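Side-chain contacts in periplasmic binding protein/LacI transcriptional regulator (Brachyspira murdochii, PDB 4KQC), which probably binds a carbohydrate outside the cell membrane as the solute-binding component of an ABC transporter: residues I7-K12 with Q279-A284; K17-V22 with I37-P42; A26-K31 with D272-G277; D53-E58 with D64-A69; P88-D93 with Y285-G290. All blocks are in the same frame, centred on the assembly; numbering follows the deposited sequence. Where two conformers were deposited one is given.

Contact 1: residues I7-K12 with Q279-A284; sequences IAVVSK and QAVTLA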
# COMPACT_ATOMS: atom_id res chain seq x y z
N ILE A 7 -19.06 -4.51 -17.82
CA ILE A 7 -18.75 -4.22 -16.42
C ILE A 7 -17.89 -2.97 -16.31
O ILE A 7 -16.91 -2.77 -17.06
CB ILE A 7 -18.00 -5.43 -15.78
CG1 ILE A 7 -18.96 -6.60 -15.57
CG2 ILE A 7 -17.36 -5.02 -14.43
CD1 ILE A 7 -18.31 -7.91 -15.13
N ALA A 8 -18.27 -2.08 -15.42
CA ALA A 8 -17.56 -0.83 -15.19
C ALA A 8 -16.50 -1.03 -14.15
O ALA A 8 -16.78 -1.57 -13.06
CB ALA A 8 -18.53 0.22 -14.69
N VAL A 9 -15.29 -0.62 -14.49
CA VAL A 9 -14.19 -0.62 -13.55
C VAL A 9 -13.70 0.81 -13.32
O VAL A 9 -13.21 1.45 -14.26
CB VAL A 9 -13.01 -1.48 -14.01
CG1 VAL A 9 -11.93 -1.46 -12.95
CG2 VAL A 9 -13.50 -2.91 -14.26
N VAL A 10 -13.91 1.35 -12.10
CA VAL A 10 -13.51 2.70 -11.77
C VAL A 10 -12.29 2.61 -10.88
O VAL A 10 -12.38 2.12 -9.76
CB VAL A 10 -14.68 3.45 -11.13
CG1 VAL A 10 -14.23 4.84 -10.71
CG2 VAL A 10 -15.88 3.48 -12.07
N SER A 11 -11.15 3.03 -11.42
CA SER A 11 -9.86 2.81 -10.85
C SER A 11 -9.34 4.10 -10.21
O SER A 11 -10.02 5.18 -10.33
CB SER A 11 -8.87 2.45 -11.98
OG SER A 11 -8.60 3.61 -12.78
N LYS A 12 -8.15 4.09 -9.66
CA LYS A 12 -7.54 5.37 -9.16
C LYS A 12 -6.79 6.17 -10.22
O LYS A 12 -6.17 7.20 -9.92
CB LYS A 12 -6.63 5.08 -7.98
CG LYS A 12 -7.30 4.41 -6.77
CD LYS A 12 -6.42 4.46 -5.54
CE LYS A 12 -6.99 3.58 -4.43
NZ LYS A 12 -6.21 3.78 -3.19
N GLN A 279 -8.60 -10.40 -10.43
CA GLN A 279 -9.56 -10.90 -9.42
C GLN A 279 -10.74 -9.96 -9.26
O GLN A 279 -11.88 -10.42 -9.06
CB GLN A 279 -8.90 -11.20 -8.10
CG GLN A 279 -7.94 -12.40 -8.22
CD GLN A 279 -8.62 -13.70 -8.64
OE1 GLN A 279 -9.76 -13.94 -8.28
NE2 GLN A 279 -7.92 -14.53 -9.41
N ALA A 280 -10.52 -8.66 -9.38
CA ALA A 280 -11.63 -7.67 -9.37
C ALA A 280 -12.65 -7.98 -10.43
O ALA A 280 -13.83 -8.04 -10.13
CB ALA A 280 -11.09 -6.27 -9.58
N VAL A 281 -12.20 -8.16 -11.69
CA VAL A 281 -13.12 -8.42 -12.77
C VAL A 281 -13.74 -9.78 -12.59
O VAL A 281 -14.92 -9.92 -12.93
CB VAL A 281 -12.45 -8.22 -14.12
CG1 VAL A 281 -13.31 -8.80 -15.25
CG2 VAL A 281 -12.16 -6.76 -14.32
N THR A 282 -12.96 -10.80 -12.19
CA THR A 282 -13.54 -12.09 -11.90
C THR A 282 -14.69 -12.04 -10.91
O THR A 282 -15.71 -12.64 -11.15
CB THR A 282 -12.44 -13.08 -11.43
OG1 THR A 282 -11.47 -13.19 -12.47
CG2 THR A 282 -13.01 -14.48 -11.16
N LEU A 283 -14.49 -11.40 -9.78
CA LEU A 283 -15.52 -11.25 -8.76
C LEU A 283 -16.73 -10.55 -9.38
O LEU A 283 -17.87 -10.91 -9.13
CB LEU A 283 -14.99 -10.44 -7.57
CG LEU A 283 -14.02 -11.14 -6.63
CD1 LEU A 283 -13.45 -10.17 -5.58
CD2 LEU A 283 -14.78 -12.26 -5.99
N ALA A 284 -16.47 -9.49 -10.14
CA ALA A 284 -17.57 -8.72 -10.69
C ALA A 284 -18.41 -9.50 -11.67
O ALA A 284 -19.65 -9.45 -11.62
CB ALA A 284 -17.05 -7.46 -11.29

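Contact 2: residues K17-V22 with I37-P42; sequences KFWVTV and ISFVGP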
# COMPACT_ATOMS: atom_id res chain seq x y z
N LYS A 17 2.11 4.02 -11.96
CA LYS A 17 2.08 3.00 -13.03
C LYS A 17 1.68 1.58 -12.58
O LYS A 17 1.44 0.72 -13.42
CB LYS A 17 3.43 2.90 -13.73
CG LYS A 17 3.84 4.10 -14.57
CD LYS A 17 5.24 3.80 -15.15
CE LYS A 17 6.04 5.04 -15.55
NZ LYS A 17 5.83 5.33 -16.99
N PHE A 18 1.69 1.36 -11.27
CA PHE A 18 0.98 0.20 -10.68
C PHE A 18 -0.31 -0.05 -11.44
O PHE A 18 -0.66 -1.17 -11.71
CB PHE A 18 0.71 0.59 -9.24
CG PHE A 18 -0.06 -0.41 -8.39
CD1 PHE A 18 -1.44 -0.39 -8.31
CD2 PHE A 18 0.63 -1.33 -7.58
CE1 PHE A 18 -2.12 -1.19 -7.42
CE2 PHE A 18 -0.08 -2.17 -6.70
CZ PHE A 18 -1.44 -2.12 -6.65
N TRP A 19 -1.06 1.02 -11.72
CA TRP A 19 -2.39 0.90 -12.28
C TRP A 19 -2.42 0.46 -13.75
O TRP A 19 -3.44 -0.09 -14.20
CB TRP A 19 -3.22 2.20 -12.03
CG TRP A 19 -3.57 2.28 -10.60
CD1 TRP A 19 -2.86 2.86 -9.62
CD2 TRP A 19 -4.67 1.64 -9.98
NE1 TRP A 19 -3.47 2.65 -8.41
CE2 TRP A 19 -4.58 1.89 -8.60
CE3 TRP A 19 -5.75 0.91 -10.46
CZ2 TRP A 19 -5.51 1.41 -7.68
CZ3 TRP A 19 -6.68 0.45 -9.50
CH2 TRP A 19 -6.53 0.72 -8.15
N VAL A 20 -1.31 0.61 -14.48
CA VAL A 20 -1.19 0.04 -15.80
C VAL A 20 -1.22 -1.50 -15.70
O VAL A 20 -1.91 -2.22 -16.45
CB VAL A 20 0.10 0.53 -16.45
CG1 VAL A 20 0.36 -0.13 -17.78
CG2 VAL A 20 0.01 2.04 -16.64
N THR A 21 -0.52 -2.00 -14.69
CA THR A 21 -0.52 -3.42 -14.49
C THR A 21 -1.89 -3.99 -13.99
O THR A 21 -2.32 -5.08 -14.40
CB THR A 21 0.60 -3.82 -13.53
OG1 THR A 21 1.85 -3.31 -14.07
CG2 THR A 21 0.63 -5.31 -13.40
N VAL A 22 -2.57 -3.24 -13.15
CA VAL A 22 -3.88 -3.61 -12.71
C VAL A 22 -4.77 -3.68 -13.95
O VAL A 22 -5.57 -4.60 -14.05
CB VAL A 22 -4.48 -2.59 -11.72
CG1 VAL A 22 -5.92 -2.92 -11.37
CG2 VAL A 22 -3.64 -2.47 -10.43
N ILE A 37 -15.14 -4.32 -20.54
CA ILE A 37 -15.01 -3.43 -19.41
C ILE A 37 -14.66 -2.01 -19.83
O ILE A 37 -14.06 -1.78 -20.88
CB ILE A 37 -13.96 -3.91 -18.37
CG1 ILE A 37 -12.53 -3.90 -18.93
CG2 ILE A 37 -14.40 -5.25 -17.76
CD1 ILE A 37 -11.47 -4.19 -17.88
N SER A 38 -15.06 -1.06 -19.00
CA SER A 38 -14.50 0.26 -18.96
C SER A 38 -13.41 0.26 -17.90
O SER A 38 -13.43 -0.57 -16.97
CB SER A 38 -15.63 1.28 -18.66
OG SER A 38 -16.03 1.18 -17.28
N PHE A 39 -12.36 1.04 -18.05
CA PHE A 39 -11.35 1.11 -16.99
C PHE A 39 -11.00 2.58 -16.85
O PHE A 39 -10.25 3.10 -17.64
CB PHE A 39 -10.10 0.26 -17.30
CG PHE A 39 -9.19 0.04 -16.09
CD1 PHE A 39 -8.23 0.99 -15.72
CD2 PHE A 39 -9.28 -1.13 -15.37
CE1 PHE A 39 -7.40 0.76 -14.64
CE2 PHE A 39 -8.50 -1.35 -14.23
CZ PHE A 39 -7.53 -0.41 -13.87
N VAL A 40 -11.67 3.26 -15.92
CA VAL A 40 -11.70 4.70 -15.91
C VAL A 40 -11.25 5.24 -14.56
O VAL A 40 -11.75 4.80 -13.50
CB VAL A 40 -13.12 5.29 -16.22
CG1 VAL A 40 -13.49 4.91 -17.62
CG2 VAL A 40 -14.21 4.89 -15.23
N GLY A 41 -10.45 6.30 -14.60
CA GLY A 41 -10.00 6.89 -13.33
C GLY A 41 -9.55 8.33 -13.50
O GLY A 41 -9.38 8.81 -14.63
N PRO A 42 -9.33 9.01 -12.38
CA PRO A 42 -8.92 10.43 -12.38
C PRO A 42 -7.52 10.63 -12.84
O PRO A 42 -6.72 9.70 -12.78
CB PRO A 42 -9.13 10.84 -10.94
CG PRO A 42 -8.85 9.60 -10.18
CD PRO A 42 -9.49 8.54 -10.99

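Contact 3: residues A26-K31 with D272-G277; sequences AEAAAK and DPYSIG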
# COMPACT_ATOMS: atom_id res chain seq x y z
N ALA A 26 -7.12 -6.78 -15.26
CA ALA A 26 -8.53 -6.59 -15.51
C ALA A 26 -8.95 -6.93 -16.93
O ALA A 26 -9.95 -7.61 -17.13
CB ALA A 26 -8.93 -5.13 -15.21
N GLU A 27 -8.21 -6.44 -17.92
CA GLU A 27 -8.52 -6.73 -19.33
C GLU A 27 -8.38 -8.23 -19.61
O GLU A 27 -9.19 -8.79 -20.32
CB GLU A 27 -7.64 -5.91 -20.24
CG GLU A 27 -7.92 -4.38 -20.16
CD GLU A 27 -9.26 -3.88 -20.68
OE1 GLU A 27 -10.05 -4.68 -21.21
OE2 GLU A 27 -9.53 -2.64 -20.59
N ALA A 28 -7.40 -8.88 -18.99
CA ALA A 28 -7.27 -10.31 -19.15
C ALA A 28 -8.47 -11.09 -18.67
O ALA A 28 -8.96 -11.97 -19.39
CB ALA A 28 -5.99 -10.86 -18.54
N ALA A 29 -8.91 -10.81 -17.44
CA ALA A 29 -10.09 -11.45 -16.88
C ALA A 29 -11.27 -11.09 -17.72
O ALA A 29 -12.17 -11.93 -17.90
CB ALA A 29 -10.33 -11.02 -15.44
N ALA A 30 -11.35 -9.86 -18.24
CA ALA A 30 -12.53 -9.49 -19.00
C ALA A 30 -12.61 -10.36 -20.28
O ALA A 30 -13.66 -10.95 -20.62
CB ALA A 30 -12.51 -8.02 -19.36
N LYS A 31 -11.50 -10.47 -20.97
CA LYS A 31 -11.47 -11.28 -22.20
C LYS A 31 -11.78 -12.76 -21.89
O LYS A 31 -12.59 -13.41 -22.60
CB LYS A 31 -10.13 -11.14 -22.90
CG LYS A 31 -9.97 -12.03 -24.14
CD LYS A 31 -8.65 -11.78 -24.87
CE LYS A 31 -8.43 -12.73 -26.07
NZ LYS A 31 -9.06 -14.06 -25.91
N ASP A 272 0.51 -7.33 -5.69
CA ASP A 272 0.43 -8.09 -6.98
C ASP A 272 -0.67 -7.41 -7.82
O ASP A 272 -1.84 -7.85 -7.82
CB ASP A 272 0.09 -9.54 -6.71
CG ASP A 272 0.10 -10.41 -7.98
OD1 ASP A 272 0.17 -9.95 -9.14
OD2 ASP A 272 0.09 -11.69 -7.85
N PRO A 273 -0.32 -6.27 -8.45
CA PRO A 273 -1.34 -5.47 -9.16
C PRO A 273 -2.07 -6.23 -10.26
O PRO A 273 -3.31 -6.10 -10.39
CB PRO A 273 -0.54 -4.29 -9.71
CG PRO A 273 0.90 -4.72 -9.68
CD PRO A 273 1.00 -5.60 -8.47
N TYR A 274 -1.38 -7.09 -11.01
CA TYR A 274 -2.08 -7.85 -12.01
C TYR A 274 -3.21 -8.70 -11.44
O TYR A 274 -4.32 -8.75 -11.97
CB TYR A 274 -1.11 -8.72 -12.77
CG TYR A 274 -1.72 -9.43 -13.93
CD1 TYR A 274 -2.38 -10.65 -13.74
CD2 TYR A 274 -1.53 -8.97 -15.23
CE1 TYR A 274 -2.89 -11.35 -14.85
CE2 TYR A 274 -2.01 -9.67 -16.33
CZ TYR A 274 -2.69 -10.86 -16.12
OH TYR A 274 -3.23 -11.62 -17.18
N SER A 275 -2.91 -9.40 -10.36
CA SER A 275 -3.90 -10.21 -9.68
C SER A 275 -5.04 -9.41 -9.10
O SER A 275 -6.17 -9.85 -9.12
CB SER A 275 -3.25 -11.02 -8.57
OG SER A 275 -4.18 -11.99 -8.09
N ILE A 276 -4.72 -8.22 -8.58
CA ILE A 276 -5.77 -7.32 -8.08
C ILE A 276 -6.73 -7.04 -9.20
O ILE A 276 -7.93 -7.16 -9.04
CB ILE A 276 -5.16 -6.07 -7.50
CG1 ILE A 276 -4.43 -6.41 -6.19
CG2 ILE A 276 -6.19 -5.01 -7.27
CD1 ILE A 276 -3.52 -5.32 -5.67
N GLY A 277 -6.25 -6.68 -10.35
CA GLY A 277 -7.16 -6.39 -11.45
C GLY A 277 -7.87 -7.61 -11.99
O GLY A 277 -9.06 -7.58 -12.27

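Contact 4: residues D53-E58 with D64-A69; sequences DLLDSE and DAIAFA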
# COMPACT_ATOMS: atom_id res chain seq x y z
N ASP A 53 -17.61 11.89 -10.49
CA ASP A 53 -18.31 12.05 -11.77
C ASP A 53 -18.23 10.87 -12.67
O ASP A 53 -19.22 10.49 -13.33
CB ASP A 53 -17.72 13.23 -12.56
CG ASP A 53 -17.93 14.64 -11.91
OD1 ASP A 53 -18.90 14.82 -11.14
OD2 ASP A 53 -17.18 15.59 -12.27
N LEU A 54 -17.02 10.27 -12.74
CA LEU A 54 -16.83 9.08 -13.57
C LEU A 54 -17.67 7.90 -13.03
O LEU A 54 -18.27 7.19 -13.82
CB LEU A 54 -15.34 8.70 -13.63
CG LEU A 54 -14.44 9.67 -14.46
CD1 LEU A 54 -12.97 9.34 -14.21
CD2 LEU A 54 -14.80 9.56 -15.91
N LEU A 55 -17.67 7.71 -11.71
CA LEU A 55 -18.52 6.67 -11.11
C LEU A 55 -20.02 6.92 -11.44
O LEU A 55 -20.73 5.99 -11.87
CB LEU A 55 -18.25 6.60 -9.61
CG LEU A 55 -19.08 5.55 -8.86
CD1 LEU A 55 -18.91 4.14 -9.44
CD2 LEU A 55 -18.63 5.57 -7.43
N ASP A 56 -20.50 8.16 -11.30
CA ASP A 56 -21.84 8.45 -11.72
C ASP A 56 -22.15 8.14 -13.15
O ASP A 56 -23.22 7.58 -13.45
CB ASP A 56 -22.13 9.93 -11.50
CG ASP A 56 -22.48 10.22 -10.01
OD1 ASP A 56 -23.08 9.34 -9.35
OD2 ASP A 56 -22.23 11.35 -9.52
N SER A 57 -21.26 8.56 -14.04
CA SER A 57 -21.39 8.28 -15.46
C SER A 57 -21.50 6.78 -15.75
O SER A 57 -22.31 6.34 -16.56
CB SER A 57 -20.25 8.99 -16.22
OG SER A 57 -20.44 10.43 -16.21
N GLU A 58 -20.71 5.95 -15.06
CA GLU A 58 -20.74 4.54 -15.25
C GLU A 58 -22.05 3.93 -14.66
O GLU A 58 -22.61 3.01 -15.26
CB GLU A 58 -19.49 3.89 -14.60
CG GLU A 58 -18.20 4.19 -15.33
CD GLU A 58 -18.21 3.70 -16.79
OE1 GLU A 58 -18.53 2.54 -17.00
OE2 GLU A 58 -18.03 4.49 -17.77
N ASP A 64 -23.60 -4.35 -15.84
CA ASP A 64 -23.89 -5.59 -15.18
C ASP A 64 -23.29 -5.76 -13.74
O ASP A 64 -23.82 -6.52 -12.91
CB ASP A 64 -23.38 -6.70 -16.08
CG ASP A 64 -24.04 -6.67 -17.48
OD1 ASP A 64 -25.24 -6.46 -17.53
OD2 ASP A 64 -23.38 -7.03 -18.41
N ALA A 65 -22.22 -5.02 -13.50
CA ALA A 65 -21.60 -4.91 -12.24
C ALA A 65 -20.59 -3.79 -12.26
O ALA A 65 -20.24 -3.30 -13.33
CB ALA A 65 -20.90 -6.23 -11.90
N ILE A 66 -20.14 -3.35 -11.09
CA ILE A 66 -19.15 -2.29 -10.95
C ILE A 66 -18.07 -2.80 -10.02
O ILE A 66 -18.39 -3.32 -8.95
CB ILE A 66 -19.75 -1.03 -10.32
CG1 ILE A 66 -20.80 -0.44 -11.30
CG2 ILE A 66 -18.73 0.06 -9.99
CD1 ILE A 66 -21.69 0.62 -10.67
N ALA A 67 -16.82 -2.59 -10.42
CA ALA A 67 -15.66 -2.74 -9.51
C ALA A 67 -15.10 -1.37 -9.27
O ALA A 67 -14.91 -0.57 -10.24
CB ALA A 67 -14.61 -3.66 -10.11
N PHE A 68 -14.77 -1.06 -8.03
CA PHE A 68 -14.44 0.28 -7.60
C PHE A 68 -13.28 0.35 -6.61
O PHE A 68 -13.29 -0.42 -5.61
CB PHE A 68 -15.70 0.93 -6.99
CG PHE A 68 -15.51 2.44 -6.54
CD1 PHE A 68 -14.74 3.34 -7.28
CD2 PHE A 68 -16.15 2.94 -5.39
CE1 PHE A 68 -14.61 4.67 -6.94
CE2 PHE A 68 -16.04 4.30 -5.04
CZ PHE A 68 -15.25 5.17 -5.79
N ALA A 69 -12.30 1.22 -6.89
CA ALA A 69 -11.20 1.54 -5.94
C ALA A 69 -11.26 3.02 -5.71
O ALA A 69 -10.85 3.76 -6.60
CB ALA A 69 -9.86 1.20 -6.54

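Contact 5: residues P88-D93 with Y285-G290; sequences PLIGFD and YKASKG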
# COMPACT_ATOMS: atom_id res chain seq x y z
N PRO A 88 -24.50 -5.13 -8.80
CA PRO A 88 -23.49 -5.73 -7.96
C PRO A 88 -22.23 -4.89 -7.90
O PRO A 88 -21.73 -4.43 -8.92
CB PRO A 88 -23.20 -7.05 -8.65
CG PRO A 88 -24.43 -7.35 -9.44
CD PRO A 88 -25.04 -6.06 -9.80
N LEU A 89 -21.74 -4.69 -6.68
CA LEU A 89 -20.61 -3.81 -6.39
C LEU A 89 -19.48 -4.63 -5.74
O LEU A 89 -19.69 -5.24 -4.71
CB LEU A 89 -21.05 -2.64 -5.49
CG LEU A 89 -19.98 -1.65 -5.11
CD1 LEU A 89 -19.33 -0.93 -6.32
CD2 LEU A 89 -20.54 -0.67 -4.09
N ILE A 90 -18.30 -4.51 -6.33
CA ILE A 90 -17.07 -5.17 -5.87
C ILE A 90 -16.09 -4.09 -5.55
O ILE A 90 -15.90 -3.16 -6.37
CB ILE A 90 -16.51 -6.06 -7.00
CG1 ILE A 90 -17.49 -7.17 -7.41
CG2 ILE A 90 -15.12 -6.65 -6.70
CD1 ILE A 90 -17.99 -8.01 -6.27
N GLY A 91 -15.42 -4.16 -4.41
CA GLY A 91 -14.25 -3.30 -4.19
C GLY A 91 -12.97 -3.96 -4.73
O GLY A 91 -12.83 -5.23 -4.76
N PHE A 92 -11.99 -3.15 -5.06
CA PHE A 92 -10.68 -3.66 -5.33
C PHE A 92 -9.59 -2.73 -4.90
O PHE A 92 -9.81 -1.55 -4.73
CB PHE A 92 -10.55 -4.19 -6.77
CG PHE A 92 -10.44 -3.14 -7.82
CD1 PHE A 92 -11.51 -2.34 -8.09
CD2 PHE A 92 -9.29 -2.97 -8.58
CE1 PHE A 92 -11.46 -1.40 -9.08
CE2 PHE A 92 -9.22 -2.03 -9.58
CZ PHE A 92 -10.32 -1.22 -9.83
N ASP A 93 -8.38 -3.26 -4.69
CA ASP A 93 -7.32 -2.45 -4.06
C ASP A 93 -7.88 -1.91 -2.70
O ASP A 93 -8.56 -2.67 -1.99
CB ASP A 93 -6.85 -1.33 -5.03
CG ASP A 93 -5.59 -0.67 -4.59
OD1 ASP A 93 -4.52 -1.34 -4.70
OD2 ASP A 93 -5.65 0.46 -4.10
N TYR A 285 -17.73 -10.26 -12.50
CA TYR A 285 -18.36 -11.14 -13.44
C TYR A 285 -19.19 -12.16 -12.73
O TYR A 285 -20.38 -12.37 -13.11
CB TYR A 285 -17.31 -11.74 -14.38
CG TYR A 285 -17.95 -12.72 -15.34
CD1 TYR A 285 -18.61 -12.24 -16.42
CD2 TYR A 285 -17.87 -14.07 -15.13
CE1 TYR A 285 -19.23 -13.08 -17.33
CE2 TYR A 285 -18.49 -14.95 -16.02
CZ TYR A 285 -19.17 -14.42 -17.11
OH TYR A 285 -19.82 -15.19 -18.07
N LYS A 286 -18.62 -12.83 -11.75
CA LYS A 286 -19.38 -13.88 -11.00
C LYS A 286 -20.59 -13.28 -10.32
O LYS A 286 -21.72 -13.86 -10.37
CB LYS A 286 -18.49 -14.57 -9.96
CG LYS A 286 -17.38 -15.42 -10.60
CD LYS A 286 -16.52 -16.06 -9.53
CE LYS A 286 -15.67 -17.15 -10.15
NZ LYS A 286 -14.58 -17.63 -9.28
N ALA A 287 -20.41 -12.11 -9.71
CA ALA A 287 -21.53 -11.42 -9.03
C ALA A 287 -22.59 -11.02 -10.05
O ALA A 287 -23.80 -11.09 -9.73
CB ALA A 287 -21.05 -10.22 -8.25
N SER A 288 -22.18 -10.69 -11.29
CA SER A 288 -23.13 -10.33 -12.34
C SER A 288 -24.01 -11.51 -12.76
O SER A 288 -25.08 -11.32 -13.30
CB SER A 288 -22.43 -9.72 -13.54
OG SER A 288 -21.85 -10.63 -14.43
N LYS A 289 -23.50 -12.71 -12.56
CA LYS A 289 -24.22 -13.94 -12.89
C LYS A 289 -25.06 -14.45 -11.74
O LYS A 289 -25.66 -15.52 -11.85
CB LYS A 289 -23.20 -15.01 -13.29
CG LYS A 289 -22.50 -14.73 -14.60
CD LYS A 289 -23.52 -14.24 -15.59
CE LYS A 289 -23.02 -14.13 -17.01
NZ LYS A 289 -23.78 -15.08 -17.85
N GLY A 290 -25.04 -13.75 -10.62
CA GLY A 290 -25.76 -14.11 -9.41
C GLY A 290 -25.01 -15.19 -8.62
O GLY A 290 -25.59 -15.82 -7.71

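Contact 1: residues I7-K12 with Q279-A284
Ile7 and Val9 reach from strand 6-10 onto Ala284 and Val281, one helical turn apart on helix 273-288. Take Ile7 first. From CB the side chain forks. The CG2 methyl lies anti to the backbone N, and CG1 takes the place beside that N (chi1 -72°). This sets the shorter branch against the methyl of Ala284, with Ile7 CG2 and Ala284 CB 4.0 Å apart. The longer branch runs on from CG1 in an extended line (chi2 172°), and its tip passes the methyl to lie against the helix backbone: Ile7 CD1 is 3.8 Å from Ala284 C. Beyond that, Ile7 CD1 also meets Tyr285 N. Ile7 therefore holds Ala284 with one branch on its side chain and the other on the peptide that follows it.

Two residues along the strand, Val9 meets Val281 through a single methyl each, Val9 CG2 to Val281 CG2 at 4.1 Å, the two side chains crossing at about a right angle. Their other methyls face different neighbours. Val9 CG1 packs on Phe92 CZ of strand 89-92, while Val281 CG1 lies against Ala29 CB of helix 18-33. Helix 273-288 is thus bedded both on the parallel sheet and on the helix beside it.

The meeting is apolar on both sides and buried, and the strand's backbone polar groups are taken up by neighbouring strands. What joins helix to sheet here is close packing of methyl groups, with shape rather than charge fixing the fit.

Contact 2: residues K17-V22 with I37-P42
This is an apolar packing contact in which one phenyl meets an indole and a valine, inside the beta-alpha-beta unit made of strand 6-10, helix 18-33 and strand 36-40, where the first turns of the helix meet the strand that follows it. Phe39 carries the strand's side of it. With CG anti to the backbone N (chi1 -166°), the ring extends toward the helix and puts its far carbon between two residues one turn apart. Phe39 CZ lies 3.9 Å from Val22 CG1, which sits at the edge of the phenyl ring near its plane. The same Phe39 CZ is 4.1 Å from Trp19 CE3, approaching the indole at its edge; the two aromatic side chains cross at about a right angle. Trp19 is itself steadied from one face by its own helix, with Phe18 CD1 and Val22 CG2 both above the ring toward its rim. Val22 thus serves twice, one methyl on the indole and the other on the phenyl. With Phe39 cut back to an alanine, a gap would probably open beside Val22 CG1, and the indole edge would lose its neighbour on the strand. Strand 36-40 is the outermost strand of its sheet, hydrogen-bonded to strand 6-10 on its inner side, and Phe39 also packs on Val9 there. Val22 leans on Pro273 of helix 273-288, while Trp19 touches Phe92 of strand 89-92.

Contact 3: residues A26-K31 with D272-G277
The carbonyl oxygen of Gly277 is met by Ala26 through two carbons: Ala26 CA makes a CA-H...O contact with Gly277 O at 3.4 Å, with an angle of 132° at the hydrogen, and Ala26 CB lies 3.8 Å from the same oxygen, Gly277 O. Helix meets helix almost backbone to backbone here, with only 4.3 Å between the CA atoms of Ala26 and Gly277. Glycine makes this possible, since a CB at that position would fall about 3.0 Å from Ala26 N. Toward the outside, Tyr274 reaches along the flank of helix 18-33. Tyr274 CG lies trans to the backbone N (chi1 -174°), which carries the phenol out to Ala28, where Tyr274 OH comes close to the methyl, 3.2 Å from Ala28 CB. Behind the tyrosine, Asp272 is the N-cap of its helix and takes a weak bond from the backbone N of Ser275 to OD1. Small residues let the two helices run close together on the same face of the parallel sheet. Helix 18-33 rests on strand 36-40 through Ala26 against Ile37 and Phe39, Ala29 continues the packing onto Phe278 and Thr282 further along helix 273-288, and Pro273 lies against Phe18 and Thr21 near the start of helix 18-33.

Contact 4: residues D53-E58 with D64-A69
Leu55 crosses both Ile66 and Phe68 at about a right angle, driving its two methyls into the strand from helix 48-60. The helix is the connection of a beta-alpha-beta crossover: it links strands 36-40 and 66-68, which run parallel on either side of strand 6-10. The leucine leaves the helix with CG anti to its backbone N (chi1 180°), heading toward the strand, and then splits its work. Leu55 CD2 goes over one face of the Phe68 ring as a CH-pi contact, 3.9 Å from the centroid and 19° off the ring normal, displaced toward the rim on the CE2 and CZ side. Phe75 adds an edge-to-face partner from outside these segments. A leucine in place of Phe68 removes the ring, and Leu55 CD2 would probably lose the flat surface it rests on and Phe75 its aromatic partner. Val10 of the intervening strand touches Leu55 and Phe68 alike, adding to the apolar layer. Nearby Glu58, facing the same sheet, has its carboxylate occupied by Lys61 in a salt bridge and by Tyr6 in a hydrogen bond. The leucine's other methyl finishes the fit: Leu55 CD1 rests against Ile66 CG2 at 4.1 Å.

Contact 5: residues P88-D93 with Y285-G290
Ile90 turns its terminal methyl to Ala287 through two like torsions: CG1 sits beside the backbone N (chi1 -61°), and a second bend (chi2 -53°) folds Ile90 CD1 round to lie 4.3 Å from Ala287 CB. This is helix-on-sheet packing in the three-layer alpha-beta-alpha lobe of a type I periplasmic binding protein, the last turn of helix 273-288 lying over the start of strand 89-92. Pro88, two residues before Ile90, meets the same methyl roughly at right angles to Ile90's approach: Pro88 CB is 3.9 Å from Ala287 CB. Pro88 CG reaches on to the helix backbone, 3.8 Å from Ala287 O. That carbonyl oxygen also accepts the backbone N of Gly290, part of the Schellman motif that ends the helix; glycine suits the positive phi of its position. Leu106 of strand 105-110 touches both Pro88 and Ala287, walling in the contact from the next strand, and Leu283 and Ala284 extend the bed for Ile90 one turn back. Ser288, next to the proline, turns its hydroxyl back into its own helix: Ser288 OG donates to Tyr285 O at 2.6 Å, a short bond that meets the carbonyl at a C=O...O angle of 124°.

In the fold
All five contacts belong to one lobe and its six-stranded parallel sheet. Contacts 1, 3 and 5 follow helix 273-288 along its length: contact 3 at its start against helix 18-33, contact 1 midway on strand 6-10, contact 5 at its last turn on strand 89-92. Contact 2 shares helix 18-33 with contact 3. Contact 4 lies across the sheet from the others, where helix 48-60 packs on the opposite face. Contacts 1, 2 and 4 are buried, built from branched aliphatic and aromatic side chains; contacts 3 and 5 are partly buried and lie at the two ends of helix 273-288, where Ala26 and Pro88 bring carbon atoms up to a backbone carbonyl oxygen.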